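Local coordinates for B-cell lymphoma 3 protein (Homo sapiens, PDB 1K1A) that regulates transcription of NF-kappa-B target genes, inhibiting nuclear translocation of the p50 subunit in the cytoplasm and acting as a transcriptional activator in the nucleus, here represented by its ankyrin repeat domain, at residues P23-L28 with R63-A68; N30-Q33 with E38-I41; L198-V203 with S225-D230. All coordinates share one frame; numbering follows the deposited sequence.

Contact 1 (P23-L28 with R63-A68); sequences PAVHRL and RLLVTA
Leu-64 meets Val-25 with both methyls of its side chain and His-26 with CD1, and the contact across the pair of helices is almost wholly apolar. The leucine is modelled in two conformations, and the contacts given here are those of one of them. In it CD1 of Leu-64 lies 3.9 Å from CG1 of Val-25, and CD2 is only slightly farther from the same methyl, so one valine branch touches both ends of the leucine fork. The two side chains lie alongside and point opposite ways. With CG trans to its backbone N (chi1 179°), Leu-64 extends its fork toward helix 22-34, a reach that suits leucine where the axes of the two short helical segments come no closer than 10.8 Å. CG1 of Val-25 also has CD2 of Leu-65 at 4.3 Å, a looser contact on the buried side, where short branched valine fits because Ala-16 of helix 12-18 lies against it.

These helices belong to the first and second ankyrin repeats. Their segments run nearly parallel, 12° apart, as expected when equivalent outer helices of successive helix-turn-helix units stack side by side; Val-29, one turn beyond Val-25, continues the seam by touching Leu-64 and Leu-65.

The aromatic contact belongs to His-26 at the exposed margin. CD1 of Leu-64 comes to the edge of the imidazole, near its plane, 3.6 Å from ND1 of His-26, and also touches the backbone, 3.9 Å from CA of His-26. A ring that is polar yet flat can border the apolar seam here and still face solvent.

No hydrogen bond crosses between the two segments. The guanidinium of Arg-27 turns back to its own helix, where NH2 makes a weak, bent bond to O of Ala-24, 2.6 Å long with an N-H...O angle of 117°.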
loop_
_atom_site.group_PDB
_atom_site.type_symbol
_atom_site.label_atom_id
_atom_site.label_comp_id
_atom_site.label_asym_id
_atom_site.label_seq_id
_atom_site.Cartn_x
_atom_site.Cartn_y
_atom_site.Cartn_z
ATOM N N PRO A 23 -13.998 -26.433 0.062
ATOM C CA PRO A 23 -15.035 -27.224 0.738
ATOM C C PRO A 23 -14.708 -27.485 2.214
ATOM O O PRO A 23 -15.605 -27.377 3.055
ATOM C CB PRO A 23 -15.046 -28.542 -0.053
ATOM C CG PRO A 23 -14.547 -28.172 -1.402
ATOM C CD PRO A 23 -13.517 -27.084 -1.167
ATOM N N ALA A 24 -13.454 -27.818 2.525
ATOM C CA ALA A 24 -13.059 -28.057 3.916
ATOM C C ALA A 24 -13.157 -26.770 4.736
ATOM O O ALA A 24 -13.586 -26.786 5.900
ATOM C CB ALA A 24 -11.654 -28.648 3.999
ATOM N N VAL A 25 -12.783 -25.656 4.117
ATOM C CA VAL A 25 -12.864 -24.358 4.779
ATOM C C VAL A 25 -14.301 -24.064 5.169
ATOM O O VAL A 25 -14.581 -23.678 6.307
ATOM C CB VAL A 25 -12.345 -23.237 3.872
ATOM C CG1 VAL A 25 -12.682 -21.857 4.459
ATOM C CG2 VAL A 25 -10.846 -23.393 3.669
ATOM N N HIS A 26 -15.213 -24.255 4.223
ATOM C CA HIS A 26 -16.627 -24.030 4.469
ATOM C C HIS A 26 -17.109 -24.893 5.639
ATOM O O HIS A 26 -17.757 -24.402 6.568
ATOM C CB HIS A 26 -17.431 -24.349 3.209
ATOM C CG HIS A 26 -18.778 -23.700 3.167
ATOM N ND1 HIS A 26 -18.994 -22.473 2.577
ATOM C CD2 HIS A 26 -19.986 -24.119 3.617
ATOM C CE1 HIS A 26 -20.273 -22.156 2.680
ATOM N NE2 HIS A 26 -20.898 -23.140 3.304
ATOM N N ARG A 27 -16.792 -26.180 5.590
ATOM C CA ARG A 27 -17.199 -27.095 6.651
ATOM C C ARG A 27 -16.695 -26.624 8.018
ATOM O O ARG A 27 -17.456 -26.570 8.995
ATOM C CB ARG A 27 -16.695 -28.508 6.349
ATOM C CG ARG A 27 -16.593 -29.424 7.566
ATOM C CD ARG A 27 -16.315 -30.895 7.211
ATOM N NE ARG A 27 -14.899 -31.290 7.259
ATOM C CZ ARG A 27 -13.857 -30.501 6.983
ATOM N NH1 ARG A 27 -12.626 -30.991 7.057
ATOM N NH2 ARG A 27 -14.033 -29.235 6.637
ATOM N N LEU A 28 -15.418 -26.264 8.072
ATOM C CA LEU A 28 -14.788 -25.794 9.301
ATOM C C LEU A 28 -15.351 -24.454 9.798
ATOM O O LEU A 28 -15.463 -24.224 11.008
ATOM C CB LEU A 28 -13.277 -25.678 9.104
ATOM C CG LEU A 28 -12.515 -26.998 9.091
ATOM C CD1 LEU A 28 -11.077 -26.769 8.660
ATOM C CD2 LEU A 28 -12.562 -27.638 10.466
ATOM N N ARG A 63 -13.197 -14.203 0.311
ATOM C CA ARG A 63 -14.612 -13.830 0.300
ATOM C C ARG A 63 -15.439 -14.595 1.339
ATOM O O ARG A 63 -16.265 -14.012 2.045
ATOM C CB ARG A 63 -15.218 -14.078 -1.091
ATOM C CG ARG A 63 -14.785 -13.082 -2.178
ATOM C CD ARG A 63 -15.582 -13.195 -3.490
ATOM N NE ARG A 63 -14.988 -12.382 -4.560
ATOM C CZ ARG A 63 -15.328 -11.123 -4.819
ATOM N NH1 ARG A 63 -16.258 -10.528 -4.088
ATOM N NH2 ARG A 63 -14.733 -10.453 -5.803
ATOM N N LEU A 64 -15.242 -15.907 1.395
ATOM C CA LEU A 64 -15.960 -16.759 2.345
ATOM C C LEU A 64 -15.663 -16.334 3.779
ATOM O O LEU A 64 -16.577 -16.148 4.584
ATOM C CB LEU A 64 -15.577 -18.232 2.153
ATOM C CG LEU A 64 -16.215 -19.272 3.089
ATOM C CD1 LEU A 64 -15.910 -20.684 2.609
ATOM C CD2 LEU A 64 -15.754 -19.091 4.532
ATOM N N LEU A 65 -14.381 -16.179 4.086
ATOM C CA LEU A 65 -13.954 -15.838 5.435
ATOM C C LEU A 65 -14.446 -14.465 5.874
ATOM O O LEU A 65 -14.941 -14.307 6.985
ATOM C CB LEU A 65 -12.424 -15.921 5.569
ATOM C CG LEU A 65 -11.806 -17.329 5.542
ATOM C CD1 LEU A 65 -10.289 -17.233 5.591
ATOM C CD2 LEU A 65 -12.318 -18.179 6.694
ATOM N N VAL A 66 -14.308 -13.475 5.000
ATOM C CA VAL A 66 -14.745 -12.120 5.344
ATOM C C VAL A 66 -16.262 -12.058 5.539
ATOM O O VAL A 66 -16.747 -11.503 6.527
ATOM C CB VAL A 66 -14.277 -11.103 4.309
ATOM C CG1 VAL A 66 -14.835 -9.704 4.642
ATOM C CG2 VAL A 66 -12.738 -11.076 4.292
ATOM N N THR A 67 -17.008 -12.681 4.631
ATOM C CA THR A 67 -18.457 -12.685 4.743
ATOM C C THR A 67 -18.911 -13.425 6.017
ATOM O O THR A 67 -19.950 -13.096 6.604
ATOM C CB THR A 67 -19.117 -13.269 3.462
ATOM O OG1 THR A 67 -18.595 -14.572 3.198
ATOM C CG2 THR A 67 -18.691 -12.484 2.231
ATOM N N ALA A 68 -18.115 -14.391 6.466
ATOM C CA ALA A 68 -18.438 -15.139 7.686
ATOM C C ALA A 68 -18.081 -14.409 8.993
ATOM O O ALA A 68 -18.401 -14.890 10.081
ATOM C CB ALA A 68 -17.796 -16.533 7.657
#

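Contact 2 (N30-Q33 with E38-I41); sequences NLFQ and ELDI
Phe-32 projects from helix 22-34 onto the chain that follows it, meeting Leu-39 and the backbone of Glu-38. Residues 30-33 lie on the outer helix of the first ankyrin repeat, and 38-41 in the loop that leads on to helix 49-55 of the second. The methyl CD2 of Leu-39 rests 3.8 Å from CB of Phe-32 and is almost as near to CD2 of the ring, approaching obliquely; CG of Leu-39 lies opposite its own carbonyl carbon (chi1 -68°), from where this methyl comes to the phenylalanine. The carbonyl O of Glu-38 lies at the ring edge, 3.4 Å from CD2 of Phe-32, where the slightly positive rim of a benzene ring would suit a carbonyl oxygen. CD1 of Ile-41 is modelled at the same edge, but too close to be trusted. A large flat ring suits this place because its edge meets a backbone carbonyl while a leucine methyl lies obliquely against it. An alanine here would probably leave the Glu-38 carbonyl without its ring edge and Leu-39 with only the CB contact.

Farther out, Arg-37 makes a cation-pi contact with the Phe-32 ring. The chain then bends through an inverse gamma turn centred on Asp-40, with a weak bond of 3.1 Å from N of Ile-41 to O of Leu-39. The carboxylate oxygen OD2 of Asp-40 accepts a hydrogen bond from N of Ser-71.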
loop_
_atom_site.group_PDB
_atom_site.type_symbol
_atom_site.label_atom_id
_atom_site.label_comp_id
_atom_site.label_asym_id
_atom_site.label_seq_id
_atom_site.Cartn_x
_atom_site.Cartn_y
_atom_site.Cartn_z
ATOM N N ASN A 30 -18.433 -23.423 9.351
ATOM C CA ASN A 30 -19.711 -23.804 9.949
ATOM C C ASN A 30 -19.524 -24.399 11.345
ATOM O O ASN A 30 -20.255 -24.061 12.274
ATOM C CB ASN A 30 -20.463 -24.791 9.041
ATOM C CG ASN A 30 -20.958 -24.144 7.760
ATOM O OD1 ASN A 30 -21.206 -22.934 7.715
ATOM N ND2 ASN A 30 -21.093 -24.942 6.705
ATOM N N LEU A 31 -18.533 -25.271 11.487
ATOM C CA LEU A 31 -18.220 -25.896 12.771
ATOM C C LEU A 31 -17.799 -24.870 13.826
ATOM O O LEU A 31 -18.215 -24.951 14.980
ATOM C CB LEU A 31 -17.110 -26.931 12.596
ATOM C CG LEU A 31 -17.470 -28.402 12.796
ATOM C CD1 LEU A 31 -17.105 -29.215 11.563
ATOM C CD2 LEU A 31 -16.736 -28.949 14.032
ATOM N N PHE A 32 -16.971 -23.912 13.422
ATOM C CA PHE A 32 -16.491 -22.871 14.329
ATOM C C PHE A 32 -17.636 -22.015 14.848
ATOM O O PHE A 32 -17.710 -21.723 16.045
ATOM C CB PHE A 32 -15.466 -21.967 13.630
ATOM C CG PHE A 32 -14.052 -22.465 13.722
ATOM C CD1 PHE A 32 -13.761 -23.807 13.537
ATOM C CD2 PHE A 32 -13.012 -21.590 13.993
ATOM C CE1 PHE A 32 -12.455 -24.269 13.618
ATOM C CE2 PHE A 32 -11.706 -22.045 14.079
ATOM C CZ PHE A 32 -11.427 -23.386 13.894
ATOM N N GLN A 33 -18.510 -21.612 13.935
ATOM C CA GLN A 33 -19.643 -20.749 14.253
ATOM C C GLN A 33 -20.650 -21.421 15.180
ATOM O O GLN A 33 -21.292 -20.759 15.990
ATOM C CB GLN A 33 -20.331 -20.278 12.973
ATOM C CG GLN A 33 -19.494 -19.324 12.131
ATOM C CD GLN A 33 -20.229 -18.833 10.898
ATOM O OE1 GLN A 33 -20.080 -17.674 10.503
ATOM N NE2 GLN A 33 -21.025 -19.709 10.290
ATOM N N GLU A 38 -13.975 -18.031 17.434
ATOM C CA GLU A 38 -13.549 -16.961 16.546
ATOM C C GLU A 38 -12.902 -17.539 15.294
ATOM O O GLU A 38 -12.253 -18.582 15.352
ATOM C CB GLU A 38 -12.532 -16.062 17.254
ATOM C CG GLU A 38 -13.093 -15.257 18.410
ATOM C CD GLU A 38 -14.042 -14.166 17.948
ATOM O OE1 GLU A 38 -13.576 -13.190 17.320
ATOM O OE2 GLU A 38 -15.257 -14.289 18.202
ATOM N N LEU A 39 -13.069 -16.855 14.167
ATOM C CA LEU A 39 -12.412 -17.248 12.927
ATOM C C LEU A 39 -11.029 -16.623 12.865
ATOM O O LEU A 39 -10.163 -17.074 12.122
ATOM C CB LEU A 39 -13.221 -16.792 11.717
ATOM C CG LEU A 39 -14.567 -17.462 11.487
ATOM C CD1 LEU A 39 -15.139 -16.993 10.156
ATOM C CD2 LEU A 39 -14.406 -18.965 11.502
ATOM N N ASP A 40 -10.833 -15.563 13.641
ATOM C CA ASP A 40 -9.550 -14.875 13.675
ATOM C C ASP A 40 -8.651 -15.460 14.748
ATOM O O ASP A 40 -8.311 -14.789 15.724
ATOM C CB ASP A 40 -9.747 -13.377 13.897
ATOM C CG ASP A 40 -10.312 -12.678 12.670
ATOM O OD1 ASP A 40 -9.953 -13.075 11.534
ATOM O OD2 ASP A 40 -11.112 -11.720 12.741
ATOM N N ILE A 41 -8.288 -16.725 14.564
ATOM C CA ILE A 41 -7.408 -17.427 15.480
ATOM C C ILE A 41 -5.994 -17.424 14.928
ATOM O O ILE A 41 -5.769 -17.707 13.757
ATOM C CB ILE A 41 -7.888 -18.870 15.708
ATOM C CG1 ILE A 41 -8.269 -19.536 14.385
ATOM C CG2 ILE A 41 -9.077 -18.885 16.661
ATOM C CD1 ILE A 41 -9.749 -19.548 14.120
#

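Contact 3 (L198-V203 with S225-D230); sequences LVRTLV and SRRVID
The guanidinium groups of Arg-200 and Arg-227 come together at the outer margin, their planes turned 75° apart. NH2 of Arg-227 lies at the edge of the Arg-200 group, near its plane, 3.6 Å from NH2 of Arg-200, while that nitrogen approaches the Arg-227 group obliquely. Two positive charges this close would be expected to repel. Both chains are long and flexible, as befits charges near the surface: Arg-200 runs extended from CG to NE, whereas Arg-227 bends at chi2 (84°) and again at chi3, which brings its group across to the other arginine.

The helices involved, 196-204 and 226-232, belong to the sixth and seventh ankyrin repeats, so this seam lies near the C-terminal end of the repeat stack. Helix 226-232 begins just after Ser-225, which occupies the N-cap position.

Beneath the arginines the seam is apolar. CG1 of Val-199 and CG1 of Val-228 are 4.5 Å apart, a loose approach between two compact, buried side chains, with both valines also reaching helix 186-193, at Ala-190 and Ser-191 respectively. Ile-231 and Leu-232 carry the packing onward along Val-199.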
loop_
_atom_site.group_PDB
_atom_site.type_symbol
_atom_site.label_atom_id
_atom_site.label_comp_id
_atom_site.label_asym_id
_atom_site.label_seq_id
_atom_site.Cartn_x
_atom_site.Cartn_y
_atom_site.Cartn_z
ATOM N N LEU A 198 11.578 12.275 -15.052
ATOM C CA LEU A 198 10.803 12.651 -13.876
ATOM C C LEU A 198 10.758 14.164 -13.692
ATOM O O LEU A 198 9.730 14.716 -13.314
ATOM C CB LEU A 198 11.347 11.970 -12.614
ATOM C CG LEU A 198 10.763 10.578 -12.318
ATOM C CD1 LEU A 198 11.081 9.603 -13.435
ATOM C CD2 LEU A 198 11.238 10.039 -10.972
ATOM N N VAL A 199 11.879 14.832 -13.938
ATOM C CA VAL A 199 11.911 16.280 -13.823
ATOM C C VAL A 199 10.896 16.872 -14.798
ATOM O O VAL A 199 10.101 17.741 -14.432
ATOM C CB VAL A 199 13.326 16.858 -14.092
ATOM C CG1 VAL A 199 13.308 18.377 -13.984
ATOM C CG2 VAL A 199 14.336 16.273 -13.109
ATOM N N ARG A 200 10.902 16.374 -16.031
ATOM C CA ARG A 200 9.979 16.866 -17.050
ATOM C C ARG A 200 8.529 16.676 -16.626
ATOM O O ARG A 200 7.712 17.591 -16.768
ATOM C CB ARG A 200 10.207 16.162 -18.391
ATOM C CG ARG A 200 11.444 16.635 -19.161
ATOM C CD ARG A 200 11.723 15.843 -20.438
ATOM N NE ARG A 200 13.032 16.163 -21.002
ATOM C CZ ARG A 200 14.024 15.295 -21.137
ATOM N NH1 ARG A 200 13.868 14.026 -20.762
ATOM N NH2 ARG A 200 15.181 15.696 -21.646
ATOM N N THR A 201 8.214 15.485 -16.128
ATOM C CA THR A 201 6.850 15.161 -15.712
ATOM C C THR A 201 6.376 16.027 -14.534
ATOM O O THR A 201 5.286 16.591 -14.576
ATOM C CB THR A 201 6.733 13.664 -15.382
ATOM O OG1 THR A 201 6.656 12.915 -16.604
ATOM C CG2 THR A 201 5.408 13.361 -14.707
ATOM N N LEU A 202 7.193 16.124 -13.490
ATOM C CA LEU A 202 6.846 16.953 -12.328
ATOM C C LEU A 202 6.641 18.439 -12.685
ATOM O O LEU A 202 5.703 19.067 -12.217
ATOM C CB LEU A 202 7.904 16.819 -11.224
ATOM C CG LEU A 202 8.088 15.430 -10.600
ATOM C CD1 LEU A 202 9.367 15.362 -9.767
ATOM C CD2 LEU A 202 6.873 15.040 -9.758
ATOM N N VAL A 203 7.532 19.001 -13.498
ATOM C CA VAL A 203 7.434 20.417 -13.866
ATOM C C VAL A 203 6.166 20.710 -14.662
ATOM O O VAL A 203 5.474 21.692 -14.411
ATOM C CB VAL A 203 8.671 20.897 -14.679
ATOM C CG1 VAL A 203 8.426 22.294 -15.265
ATOM C CG2 VAL A 203 9.917 20.900 -13.807
ATOM N N SER A 225 22.762 18.954 -13.415
ATOM C CA SER A 225 23.411 19.328 -14.671
ATOM C C SER A 225 22.678 20.456 -15.380
ATOM O O SER A 225 21.590 20.855 -14.979
ATOM C CB SER A 225 23.480 18.121 -15.605
ATOM O OG SER A 225 22.179 17.761 -16.039
ATOM N N ARG A 226 23.273 20.948 -16.459
ATOM C CA ARG A 226 22.682 22.033 -17.229
ATOM C C ARG A 226 21.378 21.616 -17.928
ATOM O O ARG A 226 20.512 22.448 -18.188
ATOM C CB ARG A 226 23.674 22.518 -18.303
ATOM C CG ARG A 226 24.788 23.399 -17.739
ATOM C CD ARG A 226 25.546 22.739 -16.589
ATOM N NE ARG A 226 25.978 23.699 -15.561
ATOM C CZ ARG A 226 25.669 23.592 -14.262
ATOM N NH1 ARG A 226 25.100 22.485 -13.777
ATOM N NH2 ARG A 226 25.899 24.557 -13.360
ATOM N N ARG A 227 21.249 20.328 -18.233
ATOM C CA ARG A 227 20.033 19.813 -18.862
ATOM C C ARG A 227 18.848 19.937 -17.907
ATOM O O ARG A 227 17.734 20.228 -18.325
ATOM C CB ARG A 227 20.217 18.338 -19.235
ATOM C CG ARG A 227 19.123 17.813 -20.163
ATOM C CD ARG A 227 19.393 18.113 -21.636
ATOM N NE ARG A 227 19.209 16.940 -22.505
ATOM C CZ ARG A 227 18.549 16.969 -23.669
ATOM N NH1 ARG A 227 18.634 18.027 -24.484
ATOM N NH2 ARG A 227 17.769 15.972 -24.111
ATOM N N VAL A 228 19.097 19.708 -16.624
ATOM C CA VAL A 228 18.054 19.840 -15.609
ATOM C C VAL A 228 17.634 21.294 -15.469
ATOM O O VAL A 228 16.442 21.612 -15.451
ATOM C CB VAL A 228 18.518 19.302 -14.244
ATOM C CG1 VAL A 228 17.517 19.676 -13.145
ATOM C CG2 VAL A 228 18.701 17.804 -14.305
ATOM N N ILE A 229 18.619 22.184 -15.385
ATOM C CA ILE A 229 18.340 23.608 -15.265
ATOM C C ILE A 229 17.452 24.059 -16.419
ATOM O O ILE A 229 16.483 24.797 -16.228
ATOM C CB ILE A 229 19.647 24.410 -15.283
ATOM C CG1 ILE A 229 20.704 23.736 -14.404
ATOM C CG2 ILE A 229 19.388 25.857 -14.878
ATOM C CD1 ILE A 229 20.968 24.443 -13.105
ATOM N N ASP A 230 17.791 23.593 -17.617
ATOM C CA ASP A 230 17.052 23.941 -18.827
ATOM C C ASP A 230 15.583 23.567 -18.709
ATOM O O ASP A 230 14.706 24.328 -19.114
ATOM C CB ASP A 230 17.656 23.206 -20.036
ATOM C CG ASP A 230 18.850 23.936 -20.651
ATOM O OD1 ASP A 230 19.193 25.093 -20.206
ATOM O OD2 ASP A 230 19.507 23.396 -21.616
#

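How the contacts relate
Contacts 1 and 2 are neighbours at the N-terminal end of the repeat stack, with centres 9 Å apart, and share helix 22-34. Contact 2 is nested within the span of chain closed by contact 1, and the two meet where Ala-68 CB lies 3.7 Å from Leu-39 CD1. The seam between the first two repeats is thus continuous with the connection joining them. Contact 3 comes later in the chain, between repeats six and seven, its centre about 53 Å from that of contact 1 and 57 Å from that of contact 2, beyond the chain's centre. This separation reflects an elongated domain built from contacts between successive repeats.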